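Local coordinates for pili retraction protein PilT (Thermus thermophilus, PDB 5FL3) that binds ADP in its nucleotide pocket and probably hydrolyses ATP, as a secretion-type ATPase of the GSP E family thought to drive pilus retraction, at residues 156-161 with 177-182. Residues are numbered along the deposited sequence; the frame is centred on the assembly and turned at random.
Sequences HINLHY and KHKKSL
The carboxamide of N158 reaches from the last turns of helix 146-160 into the loop that runs into strand 182-187 and bonds to three of its backbone groups. OD1 accepts from K179 N (2.9 Å) and from S181 N, the latter lying in the carbonyl plane. ND2 donates to K177 O at 2.8 Å. Asparagine suits the place because one short, flat group both gives and accepts; with CG anti to the backbone N (chi1 177°) it extends into the loop. The backbone O of N158 accepts from K180 N, 2.6 Å away and nearly in line with C=O, plus a weak bond from S181 N. The side chains of K179 and N158 cross at about a right angle, with CG 3.2 Å from ND2, and K179 NZ forms a salt bridge with D155. S181, small enough to sit close, donates OG to Y161 O (2.6 Å) and accepts from K163 N. Replacing N158 with alanine is likely to cost K179 N and K177 O their mate and leave S181 N only its weak bond to the backbone O. The far end of the P-loop helix thus meets the lead-in to strand 182-187 through one side-chain amide and one hydroxyl, each on main-chain groups, and two backbone bonds.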
# COMPACT_ATOMS: atom_id res chain seq x y z
N HIS A 156 7.73 8.08 -10.00
CA HIS A 156 8.13 7.94 -11.39
C HIS A 156 7.48 8.99 -12.24
O HIS A 156 8.11 9.56 -13.13
CB HIS A 156 7.76 6.58 -11.93
CG HIS A 156 8.14 6.40 -13.37
ND1 HIS A 156 9.44 6.20 -13.77
CD2 HIS A 156 7.39 6.43 -14.49
CE1 HIS A 156 9.48 6.08 -15.08
NE2 HIS A 156 8.24 6.22 -15.55
N ILE A 157 6.19 9.19 -11.99
CA ILE A 157 5.39 10.24 -12.62
C ILE A 157 5.95 11.63 -12.29
O ILE A 157 6.17 12.48 -13.17
CB ILE A 157 3.92 10.13 -12.17
CG1 ILE A 157 3.28 8.88 -12.76
CG2 ILE A 157 3.13 11.37 -12.56
CD1 ILE A 157 1.93 8.57 -12.20
N ASN A 158 6.21 11.84 -11.00
CA ASN A 158 6.69 13.12 -10.49
C ASN A 158 8.02 13.50 -11.15
O ASN A 158 8.35 14.68 -11.24
CB ASN A 158 6.83 13.03 -8.96
CG ASN A 158 7.41 14.30 -8.31
OD1 ASN A 158 7.22 15.43 -8.80
ND2 ASN A 158 8.10 14.11 -7.20
N LEU A 159 8.78 12.51 -11.61
CA LEU A 159 10.10 12.89 -12.07
C LEU A 159 10.28 12.79 -13.59
O LEU A 159 11.35 13.10 -14.10
CB LEU A 159 11.16 12.08 -11.31
CG LEU A 159 11.59 10.66 -11.60
CD1 LEU A 159 12.77 10.71 -12.55
CD2 LEU A 159 11.98 9.96 -10.30
N HIS A 160 9.23 12.42 -14.31
CA HIS A 160 9.29 12.40 -15.77
C HIS A 160 8.13 13.13 -16.42
O HIS A 160 8.13 13.28 -17.63
CB HIS A 160 9.31 10.95 -16.30
CG HIS A 160 10.57 10.22 -15.97
ND1 HIS A 160 10.57 8.95 -15.43
CD2 HIS A 160 11.87 10.58 -16.09
CE1 HIS A 160 11.81 8.56 -15.23
NE2 HIS A 160 12.62 9.53 -15.62
N TYR A 161 7.14 13.55 -15.64
CA TYR A 161 5.95 14.21 -16.18
C TYR A 161 5.60 15.50 -15.44
O TYR A 161 5.82 15.60 -14.24
CB TYR A 161 4.74 13.27 -16.13
CG TYR A 161 4.89 11.99 -16.92
CD1 TYR A 161 4.57 11.95 -18.27
CD2 TYR A 161 5.30 10.82 -16.31
CE1 TYR A 161 4.68 10.77 -18.99
CE2 TYR A 161 5.41 9.64 -17.02
CZ TYR A 161 5.10 9.62 -18.37
OH TYR A 161 5.21 8.45 -19.08
N LYS A 177 8.53 15.11 -2.56
CA LYS A 177 8.85 16.49 -2.84
C LYS A 177 8.45 16.81 -4.28
O LYS A 177 8.22 15.91 -5.08
CB LYS A 177 10.33 16.78 -2.57
CG LYS A 177 11.27 15.99 -3.42
CD LYS A 177 12.70 16.19 -2.98
CE LYS A 177 13.66 15.46 -3.92
NZ LYS A 177 13.73 16.11 -5.27
N HIS A 178 8.31 18.09 -4.58
CA HIS A 178 8.07 18.56 -5.94
C HIS A 178 9.28 18.19 -6.81
O HIS A 178 10.43 18.38 -6.42
CB HIS A 178 7.81 20.08 -5.90
CG HIS A 178 7.96 20.79 -7.22
ND1 HIS A 178 7.09 20.62 -8.27
CD2 HIS A 178 8.86 21.72 -7.63
CE1 HIS A 178 7.46 21.39 -9.29
NE2 HIS A 178 8.54 22.07 -8.92
N LYS A 179 9.02 17.57 -7.95
CA LYS A 179 10.08 17.35 -8.93
C LYS A 179 9.60 17.95 -10.23
O LYS A 179 9.60 19.18 -10.38
CB LYS A 179 10.42 15.86 -9.05
CG LYS A 179 11.01 15.31 -7.75
CD LYS A 179 11.37 13.82 -7.85
CE LYS A 179 11.83 13.29 -6.49
NZ LYS A 179 12.13 11.83 -6.51
N LYS A 180 9.14 17.12 -11.16
CA LYS A 180 8.57 17.66 -12.38
C LYS A 180 7.07 17.92 -12.21
O LYS A 180 6.50 18.74 -12.91
CB LYS A 180 8.82 16.71 -13.55
CG LYS A 180 8.64 17.36 -14.93
CD LYS A 180 9.63 16.78 -15.96
CE LYS A 180 9.43 17.43 -17.35
NZ LYS A 180 10.55 17.13 -18.30
N SER A 181 6.46 17.22 -11.26
CA SER A 181 5.03 17.34 -10.97
C SER A 181 4.76 18.09 -9.69
O SER A 181 5.66 18.27 -8.88
CB SER A 181 4.38 15.96 -10.84
OG SER A 181 4.41 15.26 -12.06
N LEU A 182 3.53 18.55 -9.53
CA LEU A 182 3.04 18.95 -8.22
C LEU A 182 2.49 17.71 -7.52
O LEU A 182 1.80 16.89 -8.13
CB LEU A 182 1.95 20.02 -8.31
CG LEU A 182 2.33 21.35 -8.93
CD1 LEU A 182 1.10 22.27 -8.93
CD2 LEU A 182 3.46 21.96 -8.15